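Local coordinates for protein ceramide very long chain fatty acid hydroxylase SCS7 (Saccharomyces cerevisiae, PDB 4ZR1) that hydroxylates the very long chain fatty acids of ceramides, probably at C-2, using a likely catalytic centre of two metal ions held by histidines, at residues D24-V29 against S45-K50; K52-N57 against S67-D72; F73-I78 against D158-S163; A110-V115 against G224-D229; G120-N125 against L129-L134. All coordinates share one frame; numbering follows the deposited sequence.

From the N terminus, contact 1 closes a short loop by bringing the first ordered residues against helix 44-51. Contact 2 follows in series and closes a second, tying the segment after that helix to the entry of helix 71-78; the two touch where Tyr48 packs on Leu54 and Asp55. Contact 3 reaches much further, from helix 71-78 to the probably cytoplasmic loop at 158-163, and adjoins contact 2 through Lys71. Its loop crosses that of contact 4, which joins transmembrane helices 106-125 and 211-236. Contact 5, the tight hairpin between helices 106-125 and 128-154, lies within both loops, at the probably lumenal end of the membrane part.

Contact 1 (D24-V29 against S45-K50); sequences DSTTFV and SNDYKK
Asp47 and Lys50, about one turn apart on helix 44-51, face Thr26 and Asp24 of a type I beta turn that runs from Asp24 to Thr27. Both segments are probably cytoplasmic, and the contact between them is slight. Asp47 comes first along the helix. Its chi1 of -178° swings the carboxylate out from the helix so that OD1 comes within 4.3 Å of the methyl CG2 of Thr26. A methyl can offer only van der Waals contact; the polar partner of Asp47 OD1 is Arg82, in a salt bridge. Arg80 donates to Thr26 O and Ser25 OG is hydrogen-bonded to Pro81 O, so an aspartate here links the helix to the piece of chain, Arg80 to Arg82, that also grips the turn. One turn later Lys50 sends out a fully extended chain, and NZ stops 4.0 Å from Asp24 OD1. That is beyond a salt bridge, but a long flexible lysine suits an outer position where it can probably still ease the charge of Asp24. The OD1 atoms of Asp24 and Asp47 are 5.9 Å apart. The turn keeps its own shape through Thr27, whose hydroxyl OG1 donates to Asp24 O over 2.9 Å, tilted 23° from the carbonyl plane.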
# COMPACT_ATOMS: atom_id res chain seq x y z
N ASP A 24 15.65 8.72 15.00
CA ASP A 24 14.46 7.96 15.36
C ASP A 24 13.49 7.89 14.19
O ASP A 24 13.06 8.92 13.66
CB ASP A 24 13.78 8.58 16.58
CG ASP A 24 12.54 7.82 17.01
OD1 ASP A 24 12.67 6.76 17.66
OD2 ASP A 24 11.42 8.28 16.69
N SER A 25 13.14 6.67 13.77
CA SER A 25 12.39 6.48 12.53
C SER A 25 10.92 6.87 12.67
O SER A 25 10.23 7.08 11.68
CB SER A 25 12.49 5.03 12.06
OG SER A 25 11.73 4.17 12.89
N THR A 26 10.45 6.95 13.91
CA THR A 26 9.05 7.23 14.19
C THR A 26 8.73 8.71 14.05
O THR A 26 7.57 9.11 14.18
CB THR A 26 8.65 6.78 15.61
OG1 THR A 26 9.35 7.55 16.59
CG2 THR A 26 8.96 5.30 15.81
N THR A 27 9.75 9.52 13.78
CA THR A 27 9.56 10.96 13.66
C THR A 27 9.64 11.37 12.20
O THR A 27 10.66 11.15 11.53
CB THR A 27 10.59 11.75 14.49
OG1 THR A 27 11.91 11.51 13.99
CG2 THR A 27 10.53 11.35 15.96
N PHE A 28 8.55 11.94 11.70
CA PHE A 28 8.46 12.44 10.34
C PHE A 28 9.49 13.54 10.11
O PHE A 28 9.84 14.27 11.04
CB PHE A 28 7.04 12.93 10.06
CG PHE A 28 5.98 11.88 10.27
CD1 PHE A 28 6.08 10.65 9.63
CD2 PHE A 28 4.91 12.10 11.13
CE1 PHE A 28 5.11 9.67 9.82
CE2 PHE A 28 3.94 11.13 11.32
CZ PHE A 28 4.04 9.91 10.67
N VAL A 29 10.00 13.64 8.88
CA VAL A 29 11.01 14.65 8.55
C VAL A 29 10.55 15.53 7.39
O VAL A 29 9.80 15.07 6.52
CB VAL A 29 12.37 14.00 8.21
CG1 VAL A 29 13.51 14.99 8.46
CG2 VAL A 29 12.59 12.75 9.03
N SER A 45 12.87 -3.92 22.24
CA SER A 45 12.61 -3.58 23.64
C SER A 45 12.45 -2.08 23.87
O SER A 45 11.49 -1.64 24.51
CB SER A 45 13.71 -4.10 24.56
OG SER A 45 13.59 -5.49 24.77
N ASN A 46 13.38 -1.30 23.35
CA ASN A 46 13.32 0.14 23.53
C ASN A 46 12.03 0.70 22.97
O ASN A 46 11.33 1.49 23.63
CB ASN A 46 14.53 0.81 22.88
CG ASN A 46 14.73 2.24 23.36
OD1 ASN A 46 14.17 2.66 24.38
ND2 ASN A 46 15.55 3.00 22.63
N ASP A 47 11.69 0.26 21.76
CA ASP A 47 10.54 0.76 21.03
C ASP A 47 9.22 0.45 21.74
O ASP A 47 8.32 1.29 21.78
CB ASP A 47 10.55 0.18 19.61
CG ASP A 47 9.40 0.67 18.77
OD1 ASP A 47 9.51 1.80 18.23
OD2 ASP A 47 8.40 -0.07 18.64
N TYR A 48 9.10 -0.75 22.30
CA TYR A 48 7.89 -1.11 23.03
C TYR A 48 7.76 -0.27 24.29
O TYR A 48 6.70 0.29 24.57
CB TYR A 48 7.88 -2.59 23.37
CG TYR A 48 6.61 -3.08 24.05
CD1 TYR A 48 5.42 -3.16 23.35
CD2 TYR A 48 6.64 -3.53 25.37
CE1 TYR A 48 4.27 -3.64 23.96
CE2 TYR A 48 5.50 -4.01 25.98
CZ TYR A 48 4.32 -4.07 25.27
OH TYR A 48 3.17 -4.54 25.87
N LYS A 49 8.85 -0.15 25.04
CA LYS A 49 8.83 0.61 26.27
C LYS A 49 8.57 2.09 26.00
O LYS A 49 7.86 2.75 26.76
CB LYS A 49 10.15 0.44 27.03
CG LYS A 49 10.21 1.20 28.34
CD LYS A 49 9.13 0.74 29.30
CE LYS A 49 9.28 1.38 30.68
NZ LYS A 49 8.13 1.05 31.59
N LYS A 50 9.14 2.61 24.92
CA LYS A 50 9.04 4.03 24.63
C LYS A 50 7.64 4.44 24.15
O LYS A 50 7.07 5.39 24.66
CB LYS A 50 10.09 4.45 23.59
CG LYS A 50 10.15 5.95 23.36
CD LYS A 50 11.33 6.36 22.50
CE LYS A 50 11.32 7.86 22.22
NZ LYS A 50 12.47 8.30 21.37

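Contact 2 (K52-N57 against S67-D72); sequences KFLDLN and SDFKKD
Phe69 reaches from the lead-in to helix 71-78 and packs its ring against Phe53 and Leu54, in the loop that follows helix 44-51, making a small apolar contact between that loop and the helix entry. On the tight side Phe53 CG lies anti to the backbone N (chi1 -175°), which brings its ring across to Phe69. The two planes are near parallel, at 29°, but slid apart, with Phe53 CD1 3.6 Å from Phe69 CZ. Phe53 O lies in the plane of the Phe69 ring at its edge, 3.2 Å from CZ. Leu54 CD2 is also at that ring's edge, 4.0 Å from CE2; a flat ring can give a face to Phe53 and an edge to Leu54. A serine in place of Phe69 would probably take away the ring that Phe53 faces and Leu54 CD2 touches, opening a gap between the two segments. The outer side is looser: exposed Lys52 offers mainly its carbonyl, with O 4.2 Å from Phe69 CE1.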
# COMPACT_ATOMS: atom_id res chain seq x y z
N LYS A 52 4.87 2.26 23.76
CA LYS A 52 3.81 1.46 24.37
C LYS A 52 2.79 0.99 23.33
O LYS A 52 1.58 1.06 23.55
CB LYS A 52 3.11 2.25 25.49
CG LYS A 52 3.96 2.45 26.74
CD LYS A 52 3.13 2.90 27.94
CE LYS A 52 3.02 1.81 29.00
NZ LYS A 52 1.95 2.06 30.01
N PHE A 53 3.29 0.52 22.19
CA PHE A 53 2.43 0.15 21.08
C PHE A 53 2.44 -1.35 20.78
O PHE A 53 1.71 -2.12 21.39
CB PHE A 53 2.85 0.94 19.84
CG PHE A 53 1.95 0.75 18.65
CD1 PHE A 53 0.58 0.87 18.77
CD2 PHE A 53 2.49 0.48 17.40
CE1 PHE A 53 -0.25 0.70 17.67
CE2 PHE A 53 1.67 0.31 16.29
CZ PHE A 53 0.30 0.42 16.42
N LEU A 54 3.26 -1.77 19.82
CA LEU A 54 3.40 -3.18 19.51
C LEU A 54 4.82 -3.65 19.81
O LEU A 54 5.80 -2.93 19.60
CB LEU A 54 3.06 -3.45 18.05
CG LEU A 54 1.62 -3.20 17.57
CD1 LEU A 54 1.56 -3.37 16.07
CD2 LEU A 54 0.61 -4.11 18.25
N ASP A 55 4.93 -4.88 20.30
CA ASP A 55 6.21 -5.50 20.55
C ASP A 55 6.61 -6.26 19.29
O ASP A 55 6.08 -7.33 19.01
CB ASP A 55 6.13 -6.42 21.77
CG ASP A 55 7.45 -7.10 22.09
OD1 ASP A 55 8.48 -6.78 21.45
OD2 ASP A 55 7.46 -7.96 23.01
N LEU A 56 7.55 -5.68 18.54
CA LEU A 56 8.03 -6.29 17.29
C LEU A 56 8.56 -7.71 17.45
O LEU A 56 8.63 -8.46 16.48
CB LEU A 56 9.13 -5.45 16.67
CG LEU A 56 8.74 -4.22 15.86
CD1 LEU A 56 9.96 -3.55 15.23
CD2 LEU A 56 7.76 -4.62 14.78
N ASN A 57 8.94 -8.07 18.67
CA ASN A 57 9.53 -9.37 18.97
C ASN A 57 8.46 -10.47 18.99
O ASN A 57 8.76 -11.66 18.88
CB ASN A 57 10.27 -9.32 20.31
CG ASN A 57 11.52 -10.18 20.30
OD1 ASN A 57 12.23 -10.23 19.31
ND2 ASN A 57 11.77 -10.86 21.40
N SER A 67 -5.98 -5.94 21.94
CA SER A 67 -5.35 -4.74 22.46
C SER A 67 -6.33 -3.87 23.23
O SER A 67 -7.54 -4.11 23.19
CB SER A 67 -4.73 -3.93 21.32
OG SER A 67 -5.74 -3.35 20.51
N ASP A 68 -5.81 -2.87 23.93
CA ASP A 68 -6.65 -1.88 24.60
C ASP A 68 -6.43 -0.52 23.94
O ASP A 68 -6.52 0.53 24.57
CB ASP A 68 -6.35 -1.82 26.11
CG ASP A 68 -4.91 -1.42 26.41
OD1 ASP A 68 -4.03 -1.63 25.54
OD2 ASP A 68 -4.66 -0.92 27.52
N PHE A 69 -6.13 -0.56 22.64
CA PHE A 69 -5.94 0.65 21.86
C PHE A 69 -7.27 1.33 21.60
O PHE A 69 -8.28 0.68 21.34
CB PHE A 69 -5.28 0.34 20.50
CG PHE A 69 -3.92 -0.28 20.59
CD1 PHE A 69 -3.07 -0.01 21.65
CD2 PHE A 69 -3.48 -1.16 19.60
CE1 PHE A 69 -1.82 -0.58 21.73
CE2 PHE A 69 -2.23 -1.74 19.67
CZ PHE A 69 -1.40 -1.45 20.74
N LYS A 70 -7.27 2.65 21.64
CA LYS A 70 -8.35 3.37 20.99
C LYS A 70 -7.86 3.88 19.65
O LYS A 70 -6.65 4.04 19.43
CB LYS A 70 -8.90 4.51 21.87
CG LYS A 70 -8.11 4.87 23.11
CD LYS A 70 -9.07 5.51 24.10
CE LYS A 70 -8.42 5.94 25.41
NZ LYS A 70 -9.26 6.96 26.12
N LYS A 71 -8.81 4.10 18.75
CA LYS A 71 -8.55 4.35 17.34
C LYS A 71 -7.47 5.40 17.07
O LYS A 71 -6.57 5.17 16.26
CB LYS A 71 -9.84 4.77 16.65
CG LYS A 71 -9.69 5.20 15.20
CD LYS A 71 -10.44 6.50 14.95
CE LYS A 71 -9.73 7.67 15.57
NZ LYS A 71 -10.46 8.96 15.39
N ASP A 72 -7.55 6.54 17.74
CA ASP A 72 -6.62 7.63 17.47
C ASP A 72 -5.18 7.23 17.76
O ASP A 72 -4.25 7.72 17.12
CB ASP A 72 -6.99 8.87 18.29
CG ASP A 72 -8.09 9.68 17.64
OD1 ASP A 72 -7.77 10.47 16.73
OD2 ASP A 72 -9.27 9.53 18.02

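Contact 3 (F73-I78 against D158-S163); sequences FYVDQI and DWLPES
Tyr74 opens the contact from helix 71-78, bringing CE2 of its ring to 4.2 Å from Leu160 CD1. The approach is oblique, and the tyrosine earns its place by what its two ends do: the ring stacks on Phe167, while the hydroxyl is hydrogen-bonded to His170 ND1, so a buried polar atom has a partner. Val75 comes next and points toward the other segment. With chi1 at -57°, CG1 lies anti to the carbonyl carbon, and this methyl meets Leu160 CD1 at 4.0 Å; the same CG1 is 4.4 Å from Asp158 N. Leucine suits position 160 because its one methyl CD1 serves both Tyr74 and Val75, the valine and leucine chains running past each other in opposite directions. The arrangement packs the probably cytoplasmic helix 71-78 onto the loop joining transmembrane helix 128-154 to helix 164-179, near the histidine-rich metal site of this fatty acid hydroxylase: the side chain of Val75 is about 8 Å from that of the zinc ligand His155. Asp158 turns away from Val75 and pairs its carboxylate with Lys71, at the start of the same helix. Further on, Ile78 sets its CB 4.0 Å above one face of the Tyr74 ring, offset toward the rim, and it packs on Phe53 and Phe171.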
# COMPACT_ATOMS: atom_id res chain seq x y z
N PHE A 73 -4.99 6.33 18.72
CA PHE A 73 -3.66 5.88 19.09
C PHE A 73 -3.12 4.88 18.08
O PHE A 73 -1.96 4.95 17.67
CB PHE A 73 -3.68 5.27 20.48
CG PHE A 73 -2.36 4.72 20.93
CD1 PHE A 73 -1.28 5.57 21.11
CD2 PHE A 73 -2.20 3.36 21.17
CE1 PHE A 73 -0.05 5.08 21.52
CE2 PHE A 73 -0.98 2.86 21.59
CZ PHE A 73 0.10 3.72 21.77
N TYR A 74 -3.98 3.95 17.67
CA TYR A 74 -3.61 3.00 16.64
C TYR A 74 -3.18 3.69 15.34
O TYR A 74 -2.15 3.33 14.76
CB TYR A 74 -4.77 2.04 16.36
CG TYR A 74 -4.55 1.27 15.09
CD1 TYR A 74 -3.70 0.17 15.06
CD2 TYR A 74 -5.16 1.66 13.91
CE1 TYR A 74 -3.48 -0.54 13.89
CE2 TYR A 74 -4.95 0.96 12.73
CZ TYR A 74 -4.11 -0.13 12.72
OH TYR A 74 -3.90 -0.81 11.54
N VAL A 75 -3.97 4.67 14.88
CA VAL A 75 -3.67 5.33 13.60
C VAL A 75 -2.43 6.19 13.72
O VAL A 75 -1.65 6.31 12.78
CB VAL A 75 -4.85 6.21 13.07
CG1 VAL A 75 -6.11 5.38 12.91
CG2 VAL A 75 -5.12 7.39 13.98
N ASP A 76 -2.21 6.78 14.89
CA ASP A 76 -1.05 7.63 15.09
C ASP A 76 0.21 6.79 15.10
O ASP A 76 1.27 7.23 14.67
CB ASP A 76 -1.17 8.42 16.39
CG ASP A 76 -0.06 9.44 16.54
OD1 ASP A 76 0.96 9.12 17.19
OD2 ASP A 76 -0.20 10.56 15.99
N GLN A 77 0.09 5.57 15.59
CA GLN A 77 1.27 4.77 15.87
C GLN A 77 1.66 3.86 14.71
O GLN A 77 2.85 3.65 14.46
CB GLN A 77 1.03 3.95 17.14
CG GLN A 77 2.24 3.84 18.03
CD GLN A 77 2.69 5.16 18.57
OE1 GLN A 77 1.88 6.07 18.80
NE2 GLN A 77 3.99 5.29 18.77
N ILE A 78 0.66 3.34 14.00
CA ILE A 78 0.89 2.42 12.89
C ILE A 78 1.57 3.10 11.69
O ILE A 78 2.23 2.43 10.89
CB ILE A 78 -0.44 1.77 12.41
CG1 ILE A 78 -0.17 0.48 11.65
CG2 ILE A 78 -1.23 2.74 11.54
CD1 ILE A 78 0.39 -0.63 12.50
N ASP A 158 -8.67 8.13 10.58
CA ASP A 158 -9.54 8.84 11.53
C ASP A 158 -10.97 8.30 11.54
O ASP A 158 -11.59 8.18 12.60
CB ASP A 158 -9.56 10.34 11.21
CG ASP A 158 -10.07 11.20 12.37
OD1 ASP A 158 -10.53 10.64 13.39
OD2 ASP A 158 -10.02 12.44 12.24
N TRP A 159 -11.49 7.95 10.37
CA TRP A 159 -12.87 7.49 10.23
C TRP A 159 -13.11 6.07 10.77
O TRP A 159 -14.23 5.57 10.71
CB TRP A 159 -13.30 7.57 8.75
CG TRP A 159 -13.06 8.94 8.12
CD1 TRP A 159 -13.18 10.16 8.73
CD2 TRP A 159 -12.65 9.21 6.77
NE1 TRP A 159 -12.88 11.16 7.85
CE2 TRP A 159 -12.55 10.61 6.64
CE3 TRP A 159 -12.36 8.40 5.66
CZ2 TRP A 159 -12.17 11.22 5.44
CZ3 TRP A 159 -11.98 9.02 4.47
CH2 TRP A 159 -11.89 10.41 4.37
N LEU A 160 -12.07 5.44 11.30
CA LEU A 160 -12.17 4.06 11.81
C LEU A 160 -12.98 3.93 13.10
O LEU A 160 -12.94 4.82 13.96
CB LEU A 160 -10.78 3.47 12.04
CG LEU A 160 -9.99 2.82 10.90
CD1 LEU A 160 -8.53 2.68 11.31
CD2 LEU A 160 -10.57 1.45 10.58
N PRO A 161 -13.69 2.81 13.27
CA PRO A 161 -14.40 2.49 14.50
C PRO A 161 -13.47 2.30 15.68
O PRO A 161 -12.25 2.27 15.52
CB PRO A 161 -15.12 1.18 14.18
CG PRO A 161 -15.11 1.06 12.70
CD PRO A 161 -13.87 1.76 12.25
N GLU A 162 -14.05 2.16 16.87
CA GLU A 162 -13.28 1.74 18.04
C GLU A 162 -13.36 0.23 18.15
O GLU A 162 -13.97 -0.31 19.07
CB GLU A 162 -13.80 2.42 19.31
CG GLU A 162 -13.54 3.93 19.33
CD GLU A 162 -12.07 4.27 19.53
OE1 GLU A 162 -11.29 3.34 19.82
OE2 GLU A 162 -11.70 5.45 19.39
N SER A 163 -12.74 -0.44 17.19
CA SER A 163 -12.78 -1.89 17.08
C SER A 163 -11.41 -2.47 16.75
O SER A 163 -10.68 -1.94 15.92
CB SER A 163 -13.77 -2.32 16.00
OG SER A 163 -13.67 -3.71 15.75

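Contact 4 (A110-V115 against G224-D229); sequences AWLPVV and GYVCYD
Trp111, with CG anti to its carbonyl carbon (chi1 -60°), and Tyr225, with CG swung the other way to lie opposite the backbone N (chi1 156°), are brought together in an offset edge-to-face pair. The edge of Tyr225 points toward the face of the five-membered ring of Trp111, with CE2 of Tyr225 3.8 Å from CD1 of Trp111. Beside them Val226 uses both branches: CG2 rests 3.8 Å from Trp111 CB, and CG1 4.1 Å from Leu112 CD2. A beta-branched valine gives two methyls for two neighbours on a helix kinked near Pro113. The Tyr225 hydroxyl bonds to Asp229 OD2 one turn on, which gives it a partner, though a weak one. Phe194 of the tridecane pocket stacks on Tyr225 and meets Trp111. The axes of segments 110-115 and 224-229 approach to 10.0 Å and run roughly antiparallel, at 155°: this is aromatic and aliphatic packing between transmembrane helices TM1 and TM4, beside a pocket that holds an alkyl chain.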
# COMPACT_ATOMS: atom_id res chain seq x y z
N ALA A 110 1.56 -14.19 -11.30
CA ALA A 110 0.20 -14.61 -11.02
C ALA A 110 -0.79 -13.98 -12.00
O ALA A 110 -1.72 -14.64 -12.46
CB ALA A 110 -0.19 -14.28 -9.59
N TRP A 111 -0.59 -12.71 -12.34
CA TRP A 111 -1.67 -11.96 -12.99
C TRP A 111 -1.49 -11.61 -14.46
O TRP A 111 -2.47 -11.47 -15.18
CB TRP A 111 -1.94 -10.70 -12.18
CG TRP A 111 -2.35 -11.03 -10.77
CD1 TRP A 111 -1.75 -10.61 -9.62
CD2 TRP A 111 -3.43 -11.88 -10.37
NE1 TRP A 111 -2.40 -11.13 -8.53
CE2 TRP A 111 -3.43 -11.91 -8.96
CE3 TRP A 111 -4.41 -12.61 -11.06
CZ2 TRP A 111 -4.36 -12.64 -8.23
CZ3 TRP A 111 -5.33 -13.33 -10.34
CH2 TRP A 111 -5.30 -13.35 -8.93
N LEU A 112 -0.25 -11.48 -14.91
CA LEU A 112 -0.01 -11.26 -16.33
C LEU A 112 -0.58 -12.38 -17.24
O LEU A 112 -0.99 -12.10 -18.35
CB LEU A 112 1.48 -11.07 -16.61
CG LEU A 112 2.10 -9.74 -16.19
CD1 LEU A 112 3.53 -9.64 -16.74
CD2 LEU A 112 1.27 -8.57 -16.67
N PRO A 113 -0.60 -13.64 -16.77
CA PRO A 113 -1.32 -14.57 -17.64
C PRO A 113 -2.82 -14.30 -17.72
O PRO A 113 -3.43 -14.58 -18.74
CB PRO A 113 -1.05 -15.94 -17.00
CG PRO A 113 0.25 -15.76 -16.31
CD PRO A 113 0.21 -14.35 -15.77
N VAL A 114 -3.41 -13.77 -16.65
CA VAL A 114 -4.82 -13.44 -16.70
C VAL A 114 -5.03 -12.24 -17.64
O VAL A 114 -5.98 -12.22 -18.42
CB VAL A 114 -5.39 -13.15 -15.29
CG1 VAL A 114 -6.84 -12.71 -15.37
CG2 VAL A 114 -5.30 -14.41 -14.42
N VAL A 115 -4.13 -11.26 -17.59
CA VAL A 115 -4.18 -10.11 -18.49
C VAL A 115 -4.15 -10.53 -19.95
O VAL A 115 -4.98 -10.10 -20.76
CB VAL A 115 -3.01 -9.13 -18.24
CG1 VAL A 115 -2.93 -8.12 -19.35
CG2 VAL A 115 -3.17 -8.44 -16.91
N GLY A 224 -2.82 -2.60 -15.29
CA GLY A 224 -2.53 -1.40 -14.55
C GLY A 224 -2.24 -1.70 -13.10
O GLY A 224 -1.34 -1.10 -12.53
N TYR A 225 -2.99 -2.64 -12.52
CA TYR A 225 -2.73 -3.05 -11.14
C TYR A 225 -1.32 -3.62 -11.00
O TYR A 225 -0.59 -3.27 -10.06
CB TYR A 225 -3.74 -4.09 -10.65
CG TYR A 225 -3.13 -4.89 -9.53
CD1 TYR A 225 -2.95 -4.33 -8.27
CD2 TYR A 225 -2.68 -6.20 -9.75
CE1 TYR A 225 -2.35 -5.06 -7.25
CE2 TYR A 225 -2.08 -6.93 -8.73
CZ TYR A 225 -1.91 -6.34 -7.48
OH TYR A 225 -1.31 -7.05 -6.47
N VAL A 226 -0.95 -4.51 -11.92
CA VAL A 226 0.38 -5.13 -11.90
C VAL A 226 1.49 -4.10 -12.05
O VAL A 226 2.53 -4.19 -11.38
CB VAL A 226 0.52 -6.18 -13.01
CG1 VAL A 226 1.93 -6.75 -13.00
CG2 VAL A 226 -0.54 -7.27 -12.81
N CYS A 227 1.28 -3.11 -12.91
CA CYS A 227 2.26 -2.04 -13.05
C CYS A 227 2.39 -1.26 -11.75
O CYS A 227 3.49 -0.94 -11.33
CB CYS A 227 1.87 -1.11 -14.20
SG CYS A 227 1.98 -1.89 -15.83
N TYR A 228 1.25 -0.96 -11.11
CA TYR A 228 1.23 -0.27 -9.82
C TYR A 228 2.07 -0.94 -8.71
O TYR A 228 2.91 -0.29 -8.09
CB TYR A 228 -0.22 -0.13 -9.33
CG TYR A 228 -0.33 -0.01 -7.82
CD1 TYR A 228 -0.09 1.20 -7.18
CD2 TYR A 228 -0.68 -1.11 -7.04
CE1 TYR A 228 -0.18 1.31 -5.80
CE2 TYR A 228 -0.79 -1.01 -5.67
CZ TYR A 228 -0.53 0.20 -5.05
OH TYR A 228 -0.63 0.31 -3.68
N ASP A 229 1.82 -2.23 -8.46
CA ASP A 229 2.43 -2.92 -7.32
C ASP A 229 3.91 -3.13 -7.57
O ASP A 229 4.71 -3.05 -6.64
CB ASP A 229 1.75 -4.28 -7.08
CG ASP A 229 1.34 -4.49 -5.61
OD1 ASP A 229 1.69 -3.68 -4.72
OD2 ASP A 229 0.64 -5.50 -5.35

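Contact 5 (G120-N125 against L129-L134)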
# COMPACT_ATOMS: atom_id res chain seq x y z
N GLY A 120 -6.40 -11.46 -25.14
CA GLY A 120 -6.36 -12.33 -26.30
C GLY A 120 -7.74 -12.73 -26.79
O GLY A 120 -7.97 -12.81 -27.99
N VAL A 121 -8.66 -12.99 -25.85
CA VAL A 121 -10.05 -13.31 -26.17
C VAL A 121 -10.71 -12.15 -26.90
O VAL A 121 -11.36 -12.34 -27.93
CB VAL A 121 -10.88 -13.61 -24.89
CG1 VAL A 121 -12.36 -13.67 -25.23
CG2 VAL A 121 -10.41 -14.90 -24.23
N ALA A 122 -10.54 -10.95 -26.36
CA ALA A 122 -11.09 -9.75 -26.97
C ALA A 122 -10.57 -9.53 -28.40
O ALA A 122 -11.33 -9.12 -29.28
CB ALA A 122 -10.79 -8.55 -26.10
N LEU A 123 -9.30 -9.83 -28.63
CA LEU A 123 -8.69 -9.60 -29.94
C LEU A 123 -9.11 -10.62 -31.00
O LEU A 123 -8.69 -10.52 -32.15
CB LEU A 123 -7.16 -9.60 -29.82
CG LEU A 123 -6.53 -8.40 -29.09
CD1 LEU A 123 -5.07 -8.68 -28.77
CD2 LEU A 123 -6.65 -7.14 -29.93
N LYS A 124 -9.93 -11.60 -30.64
CA LYS A 124 -10.40 -12.61 -31.60
C LYS A 124 -11.91 -12.44 -31.83
O LYS A 124 -12.49 -13.06 -32.71
CB LYS A 124 -10.06 -14.01 -31.07
CG LYS A 124 -10.73 -15.27 -31.69
CD LYS A 124 -10.90 -15.35 -33.22
CE LYS A 124 -11.52 -16.67 -33.64
NZ LYS A 124 -12.76 -16.92 -32.83
N ASN A 125 -12.55 -11.56 -31.08
CA ASN A 125 -14.00 -11.46 -31.17
C ASN A 125 -14.48 -10.04 -31.35
O ASN A 125 -15.68 -9.75 -31.26
CB ASN A 125 -14.62 -12.08 -29.93
CG ASN A 125 -14.26 -13.53 -29.77
OD1 ASN A 125 -14.85 -14.40 -30.40
ND2 ASN A 125 -13.26 -13.81 -28.93
N LEU A 129 -8.62 -2.70 -32.86
CA LEU A 129 -8.24 -1.32 -32.58
C LEU A 129 -9.09 -0.76 -31.45
O LEU A 129 -8.60 -0.01 -30.60
CB LEU A 129 -8.38 -0.48 -33.85
CG LEU A 129 -7.60 0.82 -33.94
CD1 LEU A 129 -6.14 0.59 -33.60
CD2 LEU A 129 -7.72 1.35 -35.35
N PHE A 130 -10.36 -1.13 -31.41
CA PHE A 130 -11.20 -0.72 -30.29
C PHE A 130 -10.87 -1.54 -29.04
O PHE A 130 -11.05 -1.07 -27.92
CB PHE A 130 -12.68 -0.86 -30.62
CG PHE A 130 -13.19 0.20 -31.57
CD1 PHE A 130 -13.03 0.05 -32.94
CD2 PHE A 130 -13.84 1.32 -31.09
CE1 PHE A 130 -13.49 1.02 -33.83
CE2 PHE A 130 -14.31 2.30 -31.97
CZ PHE A 130 -14.13 2.14 -33.34
N ALA A 131 -10.39 -2.77 -29.22
CA ALA A 131 -9.99 -3.59 -28.08
C ALA A 131 -8.77 -2.97 -27.41
O ALA A 131 -8.74 -2.81 -26.18
CB ALA A 131 -9.71 -5.02 -28.50
N CYS A 132 -7.77 -2.62 -28.21
CA CYS A 132 -6.62 -1.89 -27.69
C CYS A 132 -7.05 -0.60 -26.99
O CYS A 132 -6.53 -0.27 -25.92
CB CYS A 132 -5.62 -1.57 -28.80
SG CYS A 132 -4.85 -3.03 -29.49
N PHE A 133 -8.00 0.12 -27.58
CA PHE A 133 -8.45 1.35 -26.95
C PHE A 133 -9.11 1.07 -25.61
O PHE A 133 -8.87 1.77 -24.63
CB PHE A 133 -9.43 2.14 -27.83
CG PHE A 133 -10.07 3.29 -27.08
CD1 PHE A 133 -9.30 4.37 -26.65
CD2 PHE A 133 -11.41 3.26 -26.75
CE1 PHE A 133 -9.86 5.41 -25.92
CE2 PHE A 133 -11.99 4.30 -26.02
CZ PHE A 133 -11.21 5.39 -25.61
N LEU A 134 -9.94 0.04 -25.56
CA LEU A 134 -10.64 -0.30 -24.32
C LEU A 134 -9.67 -0.85 -23.26
O LEU A 134 -9.88 -0.68 -22.06
CB LEU A 134 -11.76 -1.29 -24.60
CG LEU A 134 -12.96 -0.70 -25.34
CD1 LEU A 134 -14.02 -1.74 -25.56
CD2 LEU A 134 -13.54 0.47 -24.55
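Small apolar packing joins Ala122 and Leu123 to Ala131 at the probably lumenal end of the membrane part, where helix 106-125 gives way to helix 128-154 after a very short turn. The two alanine methyls approach each other, Ala122 CB lying 4.4 Å from Ala131 CB, and the CA atoms of the same pair are only 6.4 Å apart. Residues this small let the backbones come close, as a tight connection demands. Leu123 reaches across from the flank: its chi1 of -70° sets CG anti to the carbonyl carbon, and CD2 comes within 4.0 Å of the Ala131 methyl. Near the turn, Asn125 ND2 donates to Val121 O, while Lys124 N reaches that oxygen from the opposite face of its plane. Across the turn, Leu123 O is hydrogen-bonded to Gln128 NE2. Ala122 also packs against Ala216 of helix 211-236. Close packing of this kind is characteristic of a transmembrane helical hairpin, here TM1 and TM2.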